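Local coordinates for protein nicotinate phosphoribosyltransferase (Vibrio cholerae, PDB 4HL7) that probably joins nicotinate to phosphoribosyl diphosphate at the expense of ATP, making nicotinate ribonucleotide for NAD biosynthesis, at residues K304-Y309 / E337-R342. Sequence-based numbering, arbitrary orientation.
Sequences KMIAHY and EYFAGR
Ile-306 reaches across to Arg-342 and Phe-339 with a single methyl, CD1. It lies over one face of the Arg-342 guanidinium, 3.6 Å above the plane and off-centre, with CD1 3.7 Å from NH2 of Arg-342. The two side chains cross at about a right angle. The same methyl meets the edge of the Phe-339 ring, 3.9 Å from Phe-339 CD2, so one methyl touches both the guanidinium face and the aromatic edge. Ile-306 gets there with CG1 beside its backbone N (chi1 -74°) and an extended chi2 of 167°, which carry CD1 outward from the helix.

Arg-342 bends at chi3 (70°), turning its head back toward the helix end, where Tyr-338 O lies at the guanidinium edge, in its plane, as a weak acceptor 3.4 Å from Arg-342 NH1. NH2 forms a salt bridge with Asp-303, which is also hydrogen-bonded to the Tyr-338 hydroxyl; one carboxylate thus links both helices. Tyr-338 also places CD2 over the centre of the Phe-339 ring, 3.5 Å above it. Ile-306 also touches Phe-321 of strand 320-323.

The contact packs helix 298-311 against the C-terminal end of helix 329-339 and the loop that leads on to strand 344-349. These successive helices flank strand 320-323 in sequence, and strands 320-323 and 344-349 are neighbours in the parallel sheet of a domain of the TIM-barrel clan.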
# COMPACT_ATOMS: atom_id res chain seq x y z
N LYS A 304 -19.89 -5.37 10.43
CA LYS A 304 -19.62 -4.60 11.66
C LYS A 304 -19.56 -3.09 11.38
O LYS A 304 -20.05 -2.29 12.15
CB LYS A 304 -18.28 -5.03 12.30
CG LYS A 304 -18.40 -6.29 13.12
CD LYS A 304 -17.09 -6.59 13.83
CE LYS A 304 -17.20 -7.96 14.46
NZ LYS A 304 -16.11 -8.18 15.43
N MSE A 305 -18.93 -2.72 10.28
CA MSE A 305 -18.82 -1.30 9.89
C MSE A 305 -20.19 -0.74 9.57
O MSE A 305 -20.51 0.35 9.96
CB MSE A 305 -17.92 -1.15 8.66
CG MSE A 305 -16.45 -1.42 8.98
SE MSE A 305 -15.72 -0.08 10.27
CE MSE A 305 -16.76 1.53 9.77
N ILE A 306 -20.98 -1.48 8.80
CA ILE A 306 -22.37 -1.07 8.51
C ILE A 306 -23.14 -0.86 9.82
O ILE A 306 -23.79 0.18 9.96
CB ILE A 306 -23.09 -2.06 7.58
CG1 ILE A 306 -22.54 -1.87 6.14
CG2 ILE A 306 -24.61 -1.85 7.58
CD1 ILE A 306 -22.92 -2.99 5.19
N ALA A 307 -23.08 -1.82 10.75
CA ALA A 307 -23.79 -1.67 12.05
C ALA A 307 -23.32 -0.42 12.83
O ALA A 307 -24.08 0.24 13.57
CB ALA A 307 -23.61 -2.92 12.89
N HIS A 308 -22.02 -0.13 12.72
CA HIS A 308 -21.47 1.04 13.39
C HIS A 308 -22.03 2.32 12.82
O HIS A 308 -22.47 3.22 13.58
CB HIS A 308 -19.94 1.01 13.31
CG HIS A 308 -19.28 2.14 14.04
ND1 HIS A 308 -19.17 2.16 15.38
CD2 HIS A 308 -18.58 3.26 13.57
CE1 HIS A 308 -18.49 3.27 15.75
NE2 HIS A 308 -18.14 3.94 14.65
N TYR A 309 -22.02 2.45 11.48
CA TYR A 309 -22.63 3.61 10.84
C TYR A 309 -24.10 3.79 11.31
O TYR A 309 -24.51 4.91 11.69
CB TYR A 309 -22.58 3.45 9.35
CG TYR A 309 -21.16 3.75 8.78
CD1 TYR A 309 -20.43 4.91 9.17
CD2 TYR A 309 -20.65 2.96 7.74
CE1 TYR A 309 -19.20 5.21 8.56
CE2 TYR A 309 -19.41 3.24 7.17
CZ TYR A 309 -18.70 4.34 7.59
OH TYR A 309 -17.50 4.60 6.97
N GLU A 337 -22.01 -9.28 -4.33
CA GLU A 337 -23.35 -9.81 -4.04
C GLU A 337 -23.73 -9.58 -2.58
O GLU A 337 -24.91 -9.30 -2.26
CB GLU A 337 -23.40 -11.29 -4.40
CG GLU A 337 -23.41 -11.42 -5.93
CD GLU A 337 -23.27 -12.83 -6.47
OE1 GLU A 337 -23.89 -13.08 -7.51
OE2 GLU A 337 -22.54 -13.69 -5.87
N TYR A 338 -22.77 -9.77 -1.68
CA TYR A 338 -23.04 -9.71 -0.27
C TYR A 338 -23.36 -8.26 0.16
O TYR A 338 -24.12 -8.06 1.09
CB TYR A 338 -21.84 -10.17 0.54
CG TYR A 338 -22.12 -10.43 2.01
CD1 TYR A 338 -22.68 -11.65 2.43
CD2 TYR A 338 -21.80 -9.49 3.00
CE1 TYR A 338 -22.93 -11.91 3.79
CE2 TYR A 338 -22.04 -9.73 4.34
CZ TYR A 338 -22.59 -10.94 4.75
OH TYR A 338 -22.77 -11.15 6.09
N PHE A 339 -22.72 -7.29 -0.49
CA PHE A 339 -22.85 -5.86 -0.06
C PHE A 339 -23.75 -5.00 -0.96
O PHE A 339 -23.97 -3.82 -0.68
CB PHE A 339 -21.46 -5.22 0.23
CG PHE A 339 -20.82 -5.75 1.47
CD1 PHE A 339 -19.68 -6.58 1.39
CD2 PHE A 339 -21.36 -5.48 2.70
CE1 PHE A 339 -19.11 -7.12 2.54
CE2 PHE A 339 -20.78 -5.97 3.89
CZ PHE A 339 -19.64 -6.81 3.83
N ALA A 340 -24.32 -5.63 -1.99
CA ALA A 340 -25.18 -4.93 -2.95
C ALA A 340 -26.32 -4.24 -2.19
O ALA A 340 -26.93 -4.83 -1.29
CB ALA A 340 -25.73 -5.91 -4.01
N GLY A 341 -26.52 -2.96 -2.50
CA GLY A 341 -27.59 -2.17 -1.88
C GLY A 341 -27.33 -1.66 -0.47
O GLY A 341 -28.12 -0.90 0.07
N ARG A 342 -26.20 -2.04 0.14
CA ARG A 342 -26.00 -1.75 1.53
C ARG A 342 -24.90 -0.69 1.77
O ARG A 342 -24.88 -0.09 2.83
CB ARG A 342 -25.63 -3.03 2.31
CG ARG A 342 -26.66 -4.18 2.15
CD ARG A 342 -26.00 -5.45 2.69
NE ARG A 342 -25.87 -5.34 4.13
CZ ARG A 342 -25.06 -6.10 4.87
NH1 ARG A 342 -24.35 -7.05 4.33
NH2 ARG A 342 -25.00 -5.93 6.19